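Local coordinates for amino acid ABC transporter, periplasmic amino acid-binding protein, putative (Streptococcus pneumoniae, PDB 4I62) that probably delivers amino acids to an ABC importer as its substrate-binding subunit, and holds L-arginine in the cleft between its two lobes, at residues A[92-97]-A[107-112]. Residues are numbered along the deposited sequence; the frame is centred on the assembly and turned at random. Where two conformers were deposited one is given.
Sequences NVLASV and SGVSKT. With ARG (arginine), chain B.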
loop_
_atom_site.group_PDB
_atom_site.type_symbol
_atom_site.label_atom_id
_atom_site.label_comp_id
_atom_site.label_asym_id
_atom_site.label_seq_id
_atom_site.Cartn_x
_atom_site.Cartn_y
_atom_site.Cartn_z
ATOM N N ASN A 92 -5.700 9.432 -5.372
ATOM C CA ASN A 92 -5.218 10.186 -6.529
ATOM C C ASN A 92 -3.968 9.593 -7.207
ATOM O O ASN A 92 -3.522 10.098 -8.280
ATOM C CB ASN A 92 -4.943 11.637 -6.121
ATOM C CG ASN A 92 -6.200 12.361 -5.643
ATOM O OD1 ASN A 92 -6.141 13.229 -4.754
ATOM N ND2 ASN A 92 -7.316 11.997 -6.195
ATOM N N VAL A 93 -3.379 8.562 -6.606
ATOM C CA VAL A 93 -2.098 8.018 -7.087
ATOM C C VAL A 93 -2.176 7.471 -8.513
ATOM O O VAL A 93 -1.391 7.874 -9.409
ATOM C CB VAL A 93 -1.578 6.958 -6.098
ATOM C CG1 VAL A 93 -0.497 6.084 -6.703
ATOM C CG2 VAL A 93 -1.065 7.625 -4.862
ATOM N N LEU A 94 -3.120 6.579 -8.773
ATOM C CA LEU A 94 -3.206 6.021 -10.109
ATOM C C LEU A 94 -3.608 7.054 -11.152
ATOM O O LEU A 94 -3.052 7.075 -12.271
ATOM C CB LEU A 94 -4.108 4.789 -10.127
ATOM C CG LEU A 94 -3.526 3.577 -9.414
ATOM C CD1 LEU A 94 -4.541 2.454 -9.263
ATOM C CD2 LEU A 94 -2.219 3.079 -10.112
ATOM N N ALA A 95 -4.534 7.931 -10.797
ATOM C CA ALA A 95 -4.950 8.981 -11.728
ATOM C C ALA A 95 -3.764 9.835 -12.165
ATOM O O ALA A 95 -3.700 10.269 -13.316
ATOM C CB ALA A 95 -6.022 9.839 -11.091
ATOM N N SER A 96 -2.829 10.069 -11.256
ATOM C CA SER A 96 -1.676 10.905 -11.571
ATOM C C SER A 96 -0.761 10.234 -12.576
ATOM O O SER A 96 -0.149 10.902 -13.414
ATOM C CB SER A 96 -0.911 11.252 -10.303
ATOM O OG SER A 96 -1.755 12.003 -9.461
ATOM N N VAL A 97 -0.667 8.920 -12.520
ATOM C CA VAL A 97 0.100 8.207 -13.537
ATOM C C VAL A 97 -0.631 8.258 -14.875
ATOM O O VAL A 97 -0.016 8.508 -15.935
ATOM C CB VAL A 97 0.316 6.752 -13.089
ATOM C CG1 VAL A 97 0.939 5.928 -14.252
ATOM C CG2 VAL A 97 1.242 6.731 -11.876
ATOM N N SER A 107 3.420 2.267 -4.498
ATOM C CA SER A 107 2.630 2.717 -3.368
ATOM C C SER A 107 1.808 1.563 -2.802
ATOM O O SER A 107 0.630 1.752 -2.427
ATOM C CB SER A 107 1.726 3.888 -3.777
ATOM O OG SER A 107 1.168 4.593 -2.659
ATOM N N GLY A 108 2.395 0.369 -2.773
ATOM C CA GLY A 108 1.656 -0.801 -2.318
ATOM C C GLY A 108 0.441 -1.083 -3.190
ATOM O O GLY A 108 -0.598 -1.504 -2.685
ATOM N N VAL A 109 0.583 -0.889 -4.497
ATOM C CA VAL A 109 -0.543 -0.985 -5.431
ATOM C C VAL A 109 -0.826 -2.428 -5.849
ATOM O O VAL A 109 0.063 -3.094 -6.437
ATOM C CB VAL A 109 -0.297 -0.138 -6.703
ATOM C CG1 VAL A 109 -1.455 -0.254 -7.673
ATOM C CG2 VAL A 109 -0.034 1.300 -6.358
ATOM N N SER A 110 -2.019 -2.923 -5.558
ATOM C CA SER A 110 -2.419 -4.233 -5.987
ATOM C C SER A 110 -2.781 -4.263 -7.461
ATOM O O SER A 110 -3.497 -3.398 -7.994
ATOM C CB SER A 110 -3.682 -4.628 -5.218
ATOM O OG SER A 110 -3.467 -4.656 -3.804
ATOM N N LYS A 111 -2.366 -5.337 -8.153
ATOM C CA LYS A 111 -2.903 -5.569 -9.504
ATOM C C LYS A 111 -4.362 -5.979 -9.467
ATOM O O LYS A 111 -4.790 -6.777 -8.611
ATOM C CB LYS A 111 -2.199 -6.705 -10.213
ATOM C CG LYS A 111 -0.808 -6.410 -10.397
ATOM C CD LYS A 111 -0.090 -7.526 -11.151
ATOM C CE LYS A 111 -0.709 -7.812 -12.497
ATOM N NZ LYS A 111 -0.035 -9.000 -13.156
ATOM N N THR A 112 -5.143 -5.436 -10.373
ATOM C CA THR A 112 -6.503 -5.935 -10.563
ATOM C C THR A 112 -6.797 -5.956 -12.050
ATOM O O THR A 112 -6.112 -5.298 -12.827
ATOM C CB THR A 112 -7.552 -5.055 -9.890
ATOM O OG1 THR A 112 -7.628 -3.811 -10.576
ATOM C CG2 THR A 112 -7.268 -4.821 -8.409
HETATM N N ARG B . -3.098 -2.573 -1.960
HETATM C CA ARG B . -4.283 -1.677 -1.919
HETATM C C ARG B . -4.650 -1.173 -3.312
HETATM O O ARG B . -3.797 -1.221 -4.223
HETATM C CB ARG B . -4.083 -0.551 -0.922
HETATM C CG ARG B . -2.818 0.272 -1.180
HETATM C CD ARG B . -2.794 1.547 -0.362
HETATM N NE ARG B . -1.466 2.133 -0.398
HETATM C CZ ARG B . -1.119 3.262 0.186
HETATM N NH1 ARG B . 0.127 3.708 0.072
HETATM N NH2 ARG B . -2.020 3.957 0.878
HETATM O OXT ARG B . -5.815 -0.675 -3.457
#
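Leu94 and Val109 meet through their methyl groups, CD2 of Leu94 lying 4.2 Å from CG1 of Val109. The preceding residue, Val93, brings CG1 within 4.3 Å of Ser107 CB. The contact between helix 90-98 and the loop that follows strand 104-105 is apolar and light, burying 130 Å² in all. Leu94 leaves the helix across the line to the loop rather than along it; chi2 (171°) sets CD1 anti to CA, and the other methyl, CD2, is the one that meets the valine. Val93, Ser107 and Val109 are buried, with Ala105 against Val93 and Leu94, Phe119 against Leu94 and Phe121 against Val109. Leu94, by contrast, is partly exposed and marks the side of the contact nearer to solvent.

The other side of the loop belongs to the bound arginine. The carbonyl oxygen of Ser107 accepts two ligand bonds, from NE at 2.9 Å and NH1 at 3.2 Å. Ser107 OG accepts a further bond from NH1 of the ligand, since chi1 of -166° swings the hydroxyl beside its own carbonyl carbon; the hydroxyl is also hydrogen-bonded to the backbone N of Asn46. At the far end of the ligand, its amino N donates to Gly108 O (2.8 Å) and to Ser110 OG, which Asp225 also engages. The backbone N of Ser110 reaches the ligand carboxylate O in a nearly straight bond (2.8 Å, 173°), and Arg115 binds the ligand as well. The loop thus grips both the guanidinium and the alpha-amino and carboxylate groups, with its apolar side chain at Val109 turned toward the helix. Such a ligand-binding loop, following a strand and leading into a short helix, is characteristic of family 3 solute-binding proteins with the type II periplasmic binding fold.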